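Local coordinates for protein putative Acetyltransferase (Pyrococcus horikoshii, PDB 3DDD) that binds coenzyme A and probably transfers acyl groups, as a member of the GNAT acetyltransferase family, at residues Thr145-Leu150 / Gln259-Met264. Residues are numbered along the deposited sequence; the frame is centred on the assembly and turned at random. Where two conformers were deposited one is given.
Sequences TVRYEL and QVTSCM
R147 O takes two backbone N-H groups from the opposite strand, a firm one from V260 N at 2.7 Å and a weak one from T261 N at 3.4 Å. This is the signature of a classic beta bulge, set in an antiparallel pairing of strand 140-149 with strand 258-267. R147 N donates its N-H to T261 O (2.8 Å), nearly in line with the C=O, and further along T145 and C263 make a regular hydrogen-bonded pair, with C263 N to T145 O nearly straight at 172°. Strand 140-149 pairs on its other edge with strand 238-242, while 258-267 also runs beside 121-126; this pairing therefore bridges the strands of the two halves of the chain, consistent with a strand exchange between tandem GNAT folds.

The extra residue of the bulge turns the V260 side chain toward strand 145-149, its CB 3.4 Å from R147 O and CG2 near E149 CB. On the face shared by R147 and T261 the two side chains run alongside each other, and T261 CG2 lies beside R147 CB (3.9 Å). The other face belongs to V146, Y148, Q259 and S262. With CG anti to the backbone N (chi1 -179°), Q259 extends across V146 CG1 at about a right angle. Y148 lays the CD1-CE1 side of its ring against Q259, Y148 CE1 3.6 Å from Q259 CB, with ring and amide planes 83° apart. Were Y148 replaced by an alanine, Q259 CA and CB would probably lose the ring that covers them, leaving the Q259 side chain freer to swing. At the far end the side chain of C263 is about 6 Å from the bound coenzyme A; beside it T145 OG1, hydrogen-bonded to D125, sits 3.7 Å from C263 CB.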
# COMPACT_ATOMS: atom_id res chain seq x y z
N THR A 145 1.76 -0.22 11.62
CA THR A 145 2.68 -0.04 10.52
C THR A 145 2.92 1.47 10.53
O THR A 145 2.01 2.24 10.23
CB THR A 145 2.06 -0.51 9.16
OG1 THR A 145 0.64 -0.30 9.14
CG2 THR A 145 2.33 -1.99 8.90
N VAL A 146 4.15 1.86 10.86
CA VAL A 146 4.51 3.26 11.20
C VAL A 146 5.38 3.92 10.13
O VAL A 146 6.45 3.42 9.78
CB VAL A 146 5.18 3.33 12.57
CG1 VAL A 146 5.47 4.75 12.98
CG2 VAL A 146 4.29 2.66 13.62
N ARG A 147 4.90 5.05 9.61
CA ARG A 147 5.54 5.80 8.54
C ARG A 147 6.52 6.80 9.18
O ARG A 147 6.12 7.64 9.98
CB ARG A 147 4.46 6.52 7.71
CG ARG A 147 4.93 7.24 6.43
CD ARG A 147 3.73 7.94 5.70
NE ARG A 147 3.17 7.18 4.56
CZ ARG A 147 1.89 7.23 4.15
NH1 ARG A 147 0.96 7.98 4.78
NH2 ARG A 147 1.51 6.49 3.10
N TYR A 148 7.81 6.66 8.83
CA TYR A 148 8.88 7.51 9.35
C TYR A 148 9.50 8.26 8.20
O TYR A 148 9.62 7.72 7.12
CB TYR A 148 9.97 6.69 10.03
CG TYR A 148 9.58 6.23 11.42
CD1 TYR A 148 9.64 7.09 12.50
CD2 TYR A 148 9.12 4.93 11.64
CE1 TYR A 148 9.29 6.69 13.77
CE2 TYR A 148 8.77 4.50 12.91
CZ TYR A 148 8.85 5.39 13.97
OH TYR A 148 8.48 4.98 15.22
N GLU A 149 9.89 9.51 8.45
CA GLU A 149 10.65 10.28 7.49
C GLU A 149 12.07 10.30 8.03
O GLU A 149 12.28 10.55 9.22
CB GLU A 149 10.11 11.71 7.35
CG GLU A 149 10.72 12.45 6.22
CD GLU A 149 10.35 13.93 6.18
OE1 GLU A 149 9.20 14.29 6.47
OE2 GLU A 149 11.23 14.75 5.86
N LEU A 150 13.02 10.06 7.14
CA LEU A 150 14.43 9.91 7.47
C LEU A 150 15.06 11.28 7.20
O LEU A 150 14.97 11.79 6.10
CB LEU A 150 15.07 8.83 6.57
CG LEU A 150 14.44 7.42 6.49
CD1 LEU A 150 15.15 6.51 5.48
CD2 LEU A 150 14.38 6.76 7.85
N GLN A 259 8.56 10.66 13.02
CA GLN A 259 7.37 9.85 12.77
C GLN A 259 6.31 10.65 12.04
O GLN A 259 5.88 11.69 12.51
CB GLN A 259 6.77 9.30 14.05
CG GLN A 259 5.54 8.42 13.71
CD GLN A 259 4.86 7.85 14.91
OE1 GLN A 259 5.50 7.32 15.82
NE2 GLN A 259 3.53 7.92 14.91
N VAL A 260 5.81 10.12 10.93
CA VAL A 260 4.79 10.82 10.14
C VAL A 260 3.38 10.44 10.53
O VAL A 260 2.54 11.29 10.77
CB VAL A 260 4.93 10.54 8.62
CG1 VAL A 260 3.87 11.33 7.83
CG2 VAL A 260 6.31 10.87 8.14
N THR A 261 3.11 9.14 10.52
CA THR A 261 1.79 8.63 10.85
C THR A 261 1.87 7.14 11.14
O THR A 261 2.87 6.52 10.85
CB THR A 261 0.77 8.90 9.71
OG1 THR A 261 -0.55 8.72 10.24
CG2 THR A 261 1.00 8.01 8.51
N SER A 262 0.85 6.57 11.77
CA SER A 262 0.75 5.12 11.85
C SER A 262 -0.65 4.60 11.51
O SER A 262 -1.64 5.30 11.61
CB SER A 262 1.19 4.61 13.20
OG SER A 262 0.17 4.79 14.13
N CYS A 263 -0.68 3.36 11.03
CA CYS A 263 -1.90 2.62 10.81
C CYS A 263 -1.87 1.37 11.63
O CYS A 263 -0.83 0.95 12.13
CB CYS A 263 -2.02 2.21 9.36
SG CYS A 263 -2.26 3.61 8.27
N MSE A 264 -3.03 0.77 11.74
CA MSE A 264 -3.14 -0.51 12.35
C MSE A 264 -3.42 -1.45 11.19
O MSE A 264 -4.34 -1.23 10.40
CB MSE A 264 -4.26 -0.49 13.40
CG MSE A 264 -4.57 -1.84 14.00
SE MSE A 264 -3.12 -2.59 15.03
CE MSE A 264 -3.33 -1.54 16.69